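Local coordinates for vitamin B12-binding protein (Vibrio cholerae O395, PDB 5YSC) that binds vitamin B12 in the periplasm and probably delivers it to BtuC, the membrane-spanning subunit of the BtuCD importer, at residues G87-P90 against R91-A94; K133-H136 against D137-R141; Q55-E58 against L59-A63; D256-E259 against Q260-Y264. All blocks are in the same frame, centred on the assembly; numbering follows the deposited sequence.

In the fold
All four contacts are local, each within one continuous piece of chain. Contacts 1 and 3 belong to the lobe built on the parallel sheet 43-45, 23-25, 80-83, 103-105; their nearest atoms come within about 5 Å. Contact 1 begins at Gly87, which touches cyanocobalamin, while Arg61 of contact 3 lies about 9 Å from the ligand, side chain to ligand. Contact 2 sits midway along helix 128-148, and contact 4 lies on helix 254-267. These two meet directly through Arg141 NH2, 2.8 Å from Asp256 OD1 and 3.0 Å from Glu259 OE1. Contact 4 lies on the far side of the chain's centre from contacts 1 and 3.

Contact 1: G87-P90 against R91-A94; sequences GNPP and RELA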
loop_
_atom_site.group_PDB
_atom_site.type_symbol
_atom_site.label_atom_id
_atom_site.label_comp_id
_atom_site.label_asym_id
_atom_site.label_seq_id
_atom_site.Cartn_x
_atom_site.Cartn_y
_atom_site.Cartn_z
ATOM N N GLY A 87 1.004 -10.018 3.325
ATOM C CA GLY A 87 2.383 -9.977 2.894
ATOM C C GLY A 87 3.380 -10.766 3.734
ATOM O O GLY A 87 4.521 -10.977 3.310
ATOM N N ASN A 88 3.011 -11.134 4.889
ATOM C CA ASN A 88 3.919 -11.876 5.764
ATOM C C ASN A 88 3.826 -13.375 5.472
ATOM O O ASN A 88 2.760 -13.868 5.091
ATOM C CB ASN A 88 3.573 -11.704 7.232
ATOM C CG ASN A 88 3.816 -10.299 7.777
ATOM O OD1 ASN A 88 3.090 -9.878 8.662
ATOM N ND2 ASN A 88 4.887 -9.640 7.349
ATOM N N PRO A 89 4.890 -14.138 5.715
ATOM C CA PRO A 89 4.832 -15.606 5.481
ATOM C C PRO A 89 3.813 -16.280 6.383
ATOM O O PRO A 89 3.911 -16.179 7.612
ATOM C CB PRO A 89 6.252 -16.058 5.836
ATOM C CG PRO A 89 7.075 -14.827 5.869
ATOM C CD PRO A 89 6.198 -13.732 6.249
ATOM N N PRO A 90 2.835 -17.016 5.813
ATOM C CA PRO A 90 1.779 -17.633 6.636
ATOM C C PRO A 90 2.282 -18.528 7.752
ATOM O O PRO A 90 1.708 -18.542 8.835
ATOM C CB PRO A 90 0.980 -18.445 5.609
ATOM C CG PRO A 90 1.203 -17.776 4.340
ATOM C CD PRO A 90 2.565 -17.167 4.371
ATOM N N ARG A 91 3.317 -19.326 7.488
ATOM C CA ARG A 91 3.809 -20.244 8.504
ATOM C C ARG A 91 4.322 -19.492 9.717
ATOM O O ARG A 91 4.073 -19.885 10.858
ATOM C CB ARG A 91 4.919 -21.127 7.922
ATOM C CG ARG A 91 5.567 -22.041 8.947
ATOM C CD ARG A 91 6.590 -22.955 8.323
ATOM N NE ARG A 91 7.317 -23.721 9.325
ATOM C CZ ARG A 91 6.909 -24.868 9.861
ATOM N NH1 ARG A 91 7.671 -25.482 10.763
ATOM N NH2 ARG A 91 5.742 -25.400 9.524
ATOM N N GLU A 92 5.065 -18.401 9.491
ATOM C CA GLU A 92 5.651 -17.704 10.624
ATOM C C GLU A 92 4.589 -16.984 11.451
ATOM O O GLU A 92 4.707 -16.920 12.686
ATOM C CB GLU A 92 6.747 -16.757 10.129
ATOM C CG GLU A 92 8.084 -17.430 9.936
ATOM C CD GLU A 92 8.416 -17.664 8.493
ATOM O OE1 GLU A 92 9.467 -17.139 8.007
ATOM O OE2 GLU A 92 7.618 -18.368 7.832
ATOM N N LEU A 93 3.563 -16.403 10.802
ATOM C CA LEU A 93 2.453 -15.816 11.551
ATOM C C LEU A 93 1.720 -16.875 12.341
ATOM O O LEU A 93 1.358 -16.659 13.503
ATOM C CB LEU A 93 1.470 -15.122 10.622
ATOM C CG LEU A 93 1.818 -13.821 9.956
ATOM C CD1 LEU A 93 0.575 -13.309 9.237
ATOM C CD2 LEU A 93 2.313 -12.833 10.987
ATOM N N ALA A 94 1.483 -18.036 11.722
ATOM C CA ALA A 94 0.833 -19.111 12.459
ATOM C C ALA A 94 1.672 -19.493 13.667
ATOM O O ALA A 94 1.143 -19.680 14.772
ATOM C CB ALA A 94 0.593 -20.326 11.546
#
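The carboxylate of Glu92 comes back against CB and CG of Pro89, its OE2 lying 3.3 Å from Pro89 CB, at the N-terminus of helix 90-98, where Pro89 holds the N-cap position. In Glu92 the CG lies beside the backbone N (chi1 -84°), and a bend at chi2 then turns the carboxylate toward the proline. The partners are ring carbons, so this is a van der Waals contact. On the buried side, Leu93 meets Asn88. CG and CD1 of Leu93 both stand 3.9 Å from Asn88 CB, while CD2 comes up to OD1 of the amide at 3.8 Å, the two side chains crossing at about a right angle.

The backbone sets these pairs in place. Pro89 O takes the N-H of Leu93 at 3.2 Å in a nearly straight bond (170°), with Glu92 N adding a weak, bent one to the same oxygen. Pro90, the first residue of the helix, follows with its O accepting from Ala94 N at 2.9 Å. Two prolines at the start of a helix cost it little, since the first turn's N-H groups have no carbonyl of that helix to meet.

Further out, Asn88 ties the loop to the residues that follow strands 80-83 and 23-25: OD1 accepts from Trp84 N and ND2 donates to Leu26 O, which fixes the rotation of the amide. Leu93 also packs on Leu26, Ile68 and Ala83, and Glu92 touches Thr67. Next to Asn88, Gly87 touches cyanocobalamin, and Asn88's own side chain stops about 5 Å from it. Ala94 CB rests 3.4 Å from Pro90 O.

Contact 2: K133-H136 against D137-R141; sequences KAAH and DFRQR
Lys133 and Asp137, one helical turn apart, make the charged pair of this stretch: Lys133 NZ stands 3.5 Å from Asp137 OD2, a salt bridge with a weak hydrogen bond. The lysine runs out extended from CB to CE and bends only at its last torsion (chi4 64°), which swings NZ round to the acid. Its chain also lies beside the carboxylate, with Lys133 CG 3.6 Å from Asp137 OD2. The long separation suggests a modest attraction at an exposed surface.

Among the looser polar approaches, His136 turns the edge of its ring to the same acid. His136 CD2 lies 3.4 Å from Asp137 OD1, which is close to the ring plane, while the carboxylate itself is turned 67° from that plane. Asp137 thus turns OD2 to the lysine and OD1 to the ring edge.

Backbone bonds run i to i+4, as in any regular alpha-helix, here the middle of helix 128-148: Asp137 N to Lys133 O at 2.8 Å, then Phe138, Arg139 and Gln140 N to the carbonyls of Ala134, Ala135 and His136.

Side-chain carbons also press on carbonyls one turn back: Arg139 CG is 3.1 Å from Ala135 O, and Phe138 CB lies 3.5 Å from Ala134 O. Arg139 NH1 comes near Ala135 CB, and the guanidinium goes on to salt bridges with Glu119 and Asp116 of the neighbouring helix 112-122, on which Ala134 and Phe138 also pack.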
loop_
_atom_site.group_PDB
_atom_site.type_symbol
_atom_site.label_atom_id
_atom_site.label_comp_id
_atom_site.label_asym_id
_atom_site.label_seq_id
_atom_site.Cartn_x
_atom_site.Cartn_y
_atom_site.Cartn_z
ATOM N N LYS A 133 -8.522 10.606 16.591
ATOM C CA LYS A 133 -8.467 11.803 15.756
ATOM C C LYS A 133 -7.916 11.485 14.371
ATOM O O LYS A 133 -8.451 11.946 13.353
ATOM C CB LYS A 133 -7.616 12.875 16.434
ATOM C CG LYS A 133 -7.482 14.125 15.592
ATOM C CD LYS A 133 -6.644 15.143 16.324
ATOM C CE LYS A 133 -6.177 16.235 15.401
ATOM N NZ LYS A 133 -7.354 16.970 14.910
ATOM N N ALA A 134 -6.839 10.702 14.313
ATOM C CA ALA A 134 -6.245 10.407 13.013
ATOM C C ALA A 134 -7.232 9.688 12.110
ATOM O O ALA A 134 -7.324 9.992 10.918
ATOM C CB ALA A 134 -4.970 9.591 13.199
ATOM N N ALA A 135 -7.980 8.720 12.656
ATOM C CA ALA A 135 -8.969 8.003 11.856
ATOM C C ALA A 135 -10.102 8.921 11.422
ATOM O O ALA A 135 -10.604 8.822 10.294
ATOM C CB ALA A 135 -9.522 6.814 12.647
ATOM N N HIS A 136 -10.497 9.819 12.315
ATOM C CA HIS A 136 -11.551 10.758 11.993
ATOM C C HIS A 136 -11.105 11.616 10.827
ATOM O O HIS A 136 -11.834 11.781 9.860
ATOM C CB HIS A 136 -11.888 11.642 13.191
ATOM C CG HIS A 136 -12.739 12.821 12.844
ATOM N ND1 HIS A 136 -14.115 12.770 12.841
ATOM C CD2 HIS A 136 -12.409 14.078 12.469
ATOM C CE1 HIS A 136 -14.596 13.948 12.487
ATOM N NE2 HIS A 136 -13.580 14.759 12.257
ATOM N N ASP A 137 -9.895 12.152 10.925
ATOM C CA ASP A 137 -9.385 13.037 9.879
ATOM C C ASP A 137 -9.255 12.284 8.564
ATOM O O ASP A 137 -9.607 12.804 7.504
ATOM C CB ASP A 137 -8.037 13.629 10.296
ATOM C CG ASP A 137 -8.148 14.639 11.443
ATOM O OD1 ASP A 137 -9.247 15.168 11.668
ATOM O OD2 ASP A 137 -7.140 14.896 12.123
ATOM N N PHE A 138 -8.730 11.058 8.614
ATOM C CA PHE A 138 -8.643 10.221 7.413
ATOM C C PHE A 138 -10.003 10.055 6.761
ATOM O O PHE A 138 -10.145 10.175 5.541
ATOM C CB PHE A 138 -8.076 8.828 7.751
ATOM C CG PHE A 138 -7.837 7.965 6.553
ATOM C CD1 PHE A 138 -8.867 7.266 5.984
ATOM C CD2 PHE A 138 -6.567 7.848 5.979
ATOM C CE1 PHE A 138 -8.668 6.480 4.866
ATOM C CE2 PHE A 138 -6.359 7.064 4.866
ATOM C CZ PHE A 138 -7.409 6.394 4.290
ATOM N N ARG A 139 -11.015 9.708 7.561
ATOM C CA ARG A 139 -12.343 9.488 7.011
ATOM C C ARG A 139 -12.882 10.743 6.337
ATOM O O ARG A 139 -13.502 10.674 5.266
ATOM C CB ARG A 139 -13.275 9.022 8.129
ATOM C CG ARG A 139 -12.934 7.617 8.623
ATOM C CD ARG A 139 -14.065 6.954 9.427
ATOM N NE ARG A 139 -13.749 5.550 9.732
ATOM C CZ ARG A 139 -13.379 5.084 10.921
ATOM N NH1 ARG A 139 -13.309 5.880 11.980
ATOM N NH2 ARG A 139 -13.120 3.786 11.063
ATOM N N GLN A 140 -12.669 11.898 6.960
ATOM C CA GLN A 140 -13.181 13.126 6.370
ATOM C C GLN A 140 -12.455 13.448 5.072
ATOM O O GLN A 140 -13.092 13.744 4.058
ATOM C CB GLN A 140 -13.069 14.288 7.355
ATOM C CG GLN A 140 -13.746 15.555 6.808
ATOM C CD GLN A 140 -15.186 15.291 6.395
ATOM O OE1 GLN A 140 -15.633 15.687 5.300
ATOM N NE2 GLN A 140 -15.914 14.576 7.256
ATOM N N ARG A 141 -11.124 13.325 5.049
ATOM C CA ARG A 141 -10.408 13.586 3.797
ATOM C C ARG A 141 -10.796 12.570 2.728
ATOM O O ARG A 141 -10.919 12.908 1.550
ATOM C CB ARG A 141 -8.894 13.580 4.028
ATOM C CG ARG A 141 -8.111 13.938 2.776
ATOM C CD ARG A 141 -6.626 14.032 3.027
ATOM N NE ARG A 141 -5.918 14.303 1.767
ATOM C CZ ARG A 141 -4.622 14.060 1.550
ATOM N NH1 ARG A 141 -3.849 13.526 2.485
ATOM N NH2 ARG A 141 -4.089 14.312 0.378
#

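Contact 3: Q55-E58 against L59-A63; sequences QALE and LERVA. With SO4 (sulfate ion), chain C.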
loop_
_atom_site.group_PDB
_atom_site.type_symbol
_atom_site.label_atom_id
_atom_site.label_comp_id
_atom_site.label_asym_id
_atom_site.label_seq_id
_atom_site.Cartn_x
_atom_site.Cartn_y
_atom_site.Cartn_z
ATOM N N GLN A 55 11.823 8.537 12.010
ATOM C CA GLN A 55 12.457 8.057 13.237
ATOM C C GLN A 55 12.375 6.529 13.337
ATOM O O GLN A 55 13.127 5.920 14.097
ATOM C CB GLN A 55 11.816 8.697 14.474
ATOM C CG GLN A 55 10.369 8.421 14.674
ATOM C CD GLN A 55 9.686 9.473 15.540
ATOM O OE1 GLN A 55 8.731 10.132 15.104
ATOM N NE2 GLN A 55 10.183 9.644 16.768
ATOM N N ALA A 56 11.481 5.913 12.564
ATOM C CA ALA A 56 11.327 4.460 12.607
ATOM C C ALA A 56 12.569 3.751 12.099
ATOM O O ALA A 56 12.758 2.562 12.390
ATOM C CB ALA A 56 10.114 3.986 11.788
ATOM N N LEU A 57 13.399 4.453 11.316
ATOM C CA LEU A 57 14.692 3.931 10.896
ATOM C C LEU A 57 15.534 3.513 12.096
ATOM O O LEU A 57 16.413 2.660 11.978
ATOM C CB LEU A 57 15.433 5.018 10.109
ATOM C CG LEU A 57 14.866 5.403 8.755
ATOM C CD1 LEU A 57 15.422 6.798 8.309
ATOM C CD2 LEU A 57 15.218 4.287 7.768
ATOM N N GLU A 58 15.288 4.119 13.215
ATOM C CA GLU A 58 16.084 3.888 14.422
ATOM C C GLU A 58 15.786 2.559 15.129
ATOM O O GLU A 58 16.509 2.168 15.967
ATOM C CB GLU A 58 15.839 5.041 15.450
ATOM C CG GLU A 58 16.784 5.091 16.621
ATOM C CD GLU A 58 16.762 6.358 17.420
ATOM O OE1 GLU A 58 15.796 7.045 17.361
ATOM O OE2 GLU A 58 17.771 6.653 18.088
ATOM N N LEU A 59 14.723 1.904 14.772
ATOM C CA LEU A 59 14.320 0.720 15.470
ATOM C C LEU A 59 14.820 -0.559 14.885
ATOM O O LEU A 59 15.051 -0.639 13.756
ATOM C CB LEU A 59 12.839 0.672 15.547
ATOM C CG LEU A 59 12.101 1.863 16.131
ATOM C CD1 LEU A 59 10.594 1.857 15.948
ATOM C CD2 LEU A 59 12.448 1.964 17.575
ATOM N N GLU A 60 14.981 -1.600 15.694
ATOM C CA GLU A 60 15.537 -2.787 15.074
ATOM C C GLU A 60 14.502 -3.471 14.178
ATOM O O GLU A 60 13.290 -3.281 14.318
ATOM C CB GLU A 60 16.129 -3.756 16.105
ATOM C CG GLU A 60 15.248 -4.282 17.168
ATOM C CD GLU A 60 16.017 -5.234 18.086
ATOM O OE1 GLU A 60 17.092 -5.751 17.690
ATOM O OE2 GLU A 60 15.561 -5.449 19.218
ATOM N N ARG A 61 15.011 -4.214 13.199
ATOM C CA ARG A 61 14.211 -4.888 12.185
ATOM C C ARG A 61 14.043 -6.364 12.529
ATOM O O ARG A 61 15.002 -7.024 12.940
ATOM C CB ARG A 61 14.878 -4.752 10.830
ATOM C CG ARG A 61 14.537 -3.471 10.131
ATOM C CD ARG A 61 15.392 -2.278 10.479
ATOM N NE ARG A 61 14.937 -1.198 9.596
ATOM C CZ ARG A 61 14.217 -0.142 9.960
ATOM N NH1 ARG A 61 13.939 0.113 11.236
ATOM N NH2 ARG A 61 13.819 0.696 9.025
ATOM N N VAL A 62 12.827 -6.879 12.362
ATOM C CA VAL A 62 12.592 -8.300 12.620
ATOM C C VAL A 62 11.836 -8.950 11.477
ATOM O O VAL A 62 11.318 -10.058 11.623
ATOM C CB VAL A 62 11.845 -8.516 13.944
ATOM C CG1 VAL A 62 12.760 -8.159 15.132
ATOM C CG2 VAL A 62 10.547 -7.729 13.992
ATOM N N ALA A 63 11.740 -8.288 10.334
ATOM C CA ALA A 63 10.965 -8.885 9.254
ATOM C C ALA A 63 11.348 -8.262 7.921
ATOM O O ALA A 63 11.698 -7.083 7.839
ATOM C CB ALA A 63 9.461 -8.736 9.476
HETATM S S SO4 C . 15.790 -1.200 6.301
HETATM O O1 SO4 C . 14.727 -0.217 6.574
HETATM O O2 SO4 C . 17.079 -0.518 6.169
HETATM O O3 SO4 C . 15.475 -1.877 5.043
HETATM O O4 SO4 C . 15.921 -2.165 7.393
#
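Ala56 O and Leu59 N close the 3-10 segment 55-58 with an i to i+3 bond of 3.2 Å; the N-H points straight at the oxygen (168°) but comes from well above the carbonyl plane. After Leu59 the chain leaves in an extended form, and Arg61 folds back to meet the turn.

The arginine bends at chi2 (86°), bringing its guanidinium alongside the end of the 3-10 segment. Arg61 NH1 donates to Ala56 O at 3.0 Å, with that oxygen lying in the guanidinium plane, and reaches Leu59 O at 2.9 Å in a bond tilted from it. Ala56 O therefore carries two donors, Leu59 N and Arg61 NH1, which approach from opposite faces of its plane. Leu57 O lies over one face of the guanidinium, and Leu57 CD2 comes within 4.1 Å of Arg61 NH2.

This is the loop joining strand 43-45 to helix 70-76 in the lobe built on the parallel sheet 43-45, 23-25, 80-83, 103-105, and its turn packs on helix 28-36, where Ala56 touches Thr31 and Leu59 touches Tyr35.

Another edge of the guanidinium holds a sulfate ion, probably from the crystallisation liquor. Arg61 NE donates to SO4 O4 at 2.6 Å. Arg61 NH2 donates to SO4 O1 at 2.8 Å, which makes a paired grip at the edge, with the sulfur near the guanidinium plane. Tyr49 N also bonds the sulfate, and Arg61 NH2 reaches Ser50 O as well.

Contact 4: D256-E259 against Q260-Y264; sequences DAVE and QVCTY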
loop_
_atom_site.group_PDB
_atom_site.type_symbol
_atom_site.label_atom_id
_atom_site.label_comp_id
_atom_site.label_asym_id
_atom_site.label_seq_id
_atom_site.Cartn_x
_atom_site.Cartn_y
_atom_site.Cartn_z
ATOM N N ASP A 256 -2.634 10.876 -0.283
ATOM C CA ASP A 256 -1.852 11.557 -1.317
ATOM C C ASP A 256 -1.729 10.708 -2.582
ATOM O O ASP A 256 -1.727 11.232 -3.693
ATOM C CB ASP A 256 -0.450 11.926 -0.808
ATOM C CG ASP A 256 -0.459 13.141 0.138
ATOM O OD1 ASP A 256 -1.341 14.017 -0.006
ATOM O OD2 ASP A 256 0.368 13.216 1.040
ATOM N N ALA A 257 -1.642 9.387 -2.455
ATOM C CA ALA A 257 -1.716 8.572 -3.654
ATOM C C ALA A 257 -3.066 8.704 -4.347
ATOM O O ALA A 257 -3.127 8.686 -5.577
ATOM C CB ALA A 257 -1.468 7.102 -3.331
ATOM N N VAL A 258 -4.164 8.735 -3.580
ATOM C CA VAL A 258 -5.473 8.985 -4.176
ATOM C C VAL A 258 -5.449 10.274 -4.974
ATOM O O VAL A 258 -5.858 10.312 -6.135
ATOM C CB VAL A 258 -6.569 8.994 -3.109
ATOM C CG1 VAL A 258 -7.867 9.527 -3.684
ATOM C CG2 VAL A 258 -6.773 7.563 -2.581
ATOM N N GLU A 259 -4.968 11.348 -4.380
ATOM C CA GLU A 259 -4.885 12.606 -5.126
ATOM C C GLU A 259 -4.038 12.445 -6.396
ATOM O O GLU A 259 -4.399 12.947 -7.475
ATOM C CB GLU A 259 -4.340 13.699 -4.177
ATOM C CG GLU A 259 -4.919 15.038 -4.347
ATOM C CD GLU A 259 -4.449 16.008 -3.274
ATOM O OE1 GLU A 259 -4.882 15.872 -2.096
ATOM O OE2 GLU A 259 -3.661 16.922 -3.633
ATOM N N GLN A 260 -2.879 11.790 -6.292
ATOM C CA GLN A 260 -1.968 11.695 -7.436
ATOM C C GLN A 260 -2.604 10.884 -8.551
ATOM O O GLN A 260 -2.623 11.300 -9.717
ATOM C CB GLN A 260 -0.635 11.059 -7.000
ATOM C CG GLN A 260 0.424 11.036 -8.093
ATOM C CD GLN A 260 1.715 10.411 -7.664
ATOM O OE1 GLN A 260 1.746 9.347 -7.049
ATOM N NE2 GLN A 260 2.809 11.070 -8.010
ATOM N N VAL A 261 -3.123 9.704 -8.195
ATOM C CA VAL A 261 -3.763 8.828 -9.164
ATOM C C VAL A 261 -4.951 9.514 -9.809
ATOM O O VAL A 261 -5.083 9.529 -11.042
ATOM C CB VAL A 261 -4.193 7.504 -8.493
ATOM C CG1 VAL A 261 -5.179 6.712 -9.391
ATOM C CG2 VAL A 261 -2.957 6.726 -8.229
ATOM N N CYS A 262 -5.826 10.084 -8.974
ATOM C CA CYS A 262 -7.061 10.708 -9.438
ATOM C C CYS A 262 -6.788 11.927 -10.307
ATOM O O CYS A 262 -7.496 12.169 -11.300
ATOM C CB CYS A 262 -7.898 11.106 -8.245
ATOM S SG CYS A 262 -8.947 9.855 -7.524
ATOM N N THR A 263 -5.777 12.711 -9.956
ATOM C CA THR A 263 -5.417 13.843 -10.811
ATOM C C THR A 263 -4.964 13.371 -12.188
ATOM O O THR A 263 -5.377 13.920 -13.210
ATOM C CB THR A 263 -4.333 14.690 -10.143
ATOM O OG1 THR A 263 -4.859 15.308 -8.965
ATOM C CG2 THR A 263 -3.787 15.779 -11.140
ATOM N N TYR A 264 -4.123 12.334 -12.238
ATOM C CA TYR A 264 -3.669 11.788 -13.513
ATOM C C TYR A 264 -4.806 11.167 -14.324
ATOM O O TYR A 264 -4.871 11.346 -15.547
ATOM C CB TYR A 264 -2.574 10.748 -13.279
ATOM C CG TYR A 264 -1.179 11.329 -13.101
ATOM C CD1 TYR A 264 -0.675 12.257 -14.016
ATOM C CD2 TYR A 264 -0.339 10.924 -12.055
ATOM C CE1 TYR A 264 0.591 12.790 -13.889
ATOM C CE2 TYR A 264 0.941 11.467 -11.926
ATOM C CZ TYR A 264 1.395 12.391 -12.846
ATOM O OH TYR A 264 2.640 12.949 -12.740
#
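Thr263 turns back on Glu259, one turn earlier in helix 254-267. Thr263 CB sits 3.2 Å from Glu259 O. From there the first torsion (-66°) places OG1 anti to the threonine's own carbonyl carbon, leaning toward the preceding turn, and the hydroxyl of Thr263 donates through OG1 to Glu259 O at 2.8 Å. The same oxygen, Glu259 O, also takes the backbone N-H of Thr263 N at 2.8 Å. The two donors come from opposite faces of the carbonyl plane, each tilted 30° from it, so this carbonyl is held by two bonds from a single residue. At its tip OG1 also makes a weak hydrogen bond with Tyr149 OH.

On another flank Cys262 CB lies 3.0 Å from Val258 O, and Cys262 SG touches Val258 CG1 at 4.0 Å. SG continues into the disulfide with Cys182, joining this helix covalently to the chain just past helix 176-181. Val258 and Val261 pack against Val178 of that helix. CG2 of Val261, anti to its carbonyl carbon and beside the backbone N, lies 3.3 Å from Ala257 O.

The polar ends of Asp256, Glu259 and Gln260 find partners in other parts of the protein: Asp256 and Glu259 share Arg141 of helix 128-148, and Gln260 OE1 accepts from Asn243 N. Backbone bonds from Gln260, Val261 and Cys262 to Asp256, Ala257 and Val258 keep the regular i to i+4 pattern. A threonine hydroxyl returned to the carbonyl four residues back is a familiar feature of alpha-helices, here within a helix tied by a disulfide to the chain just after helix 176-181.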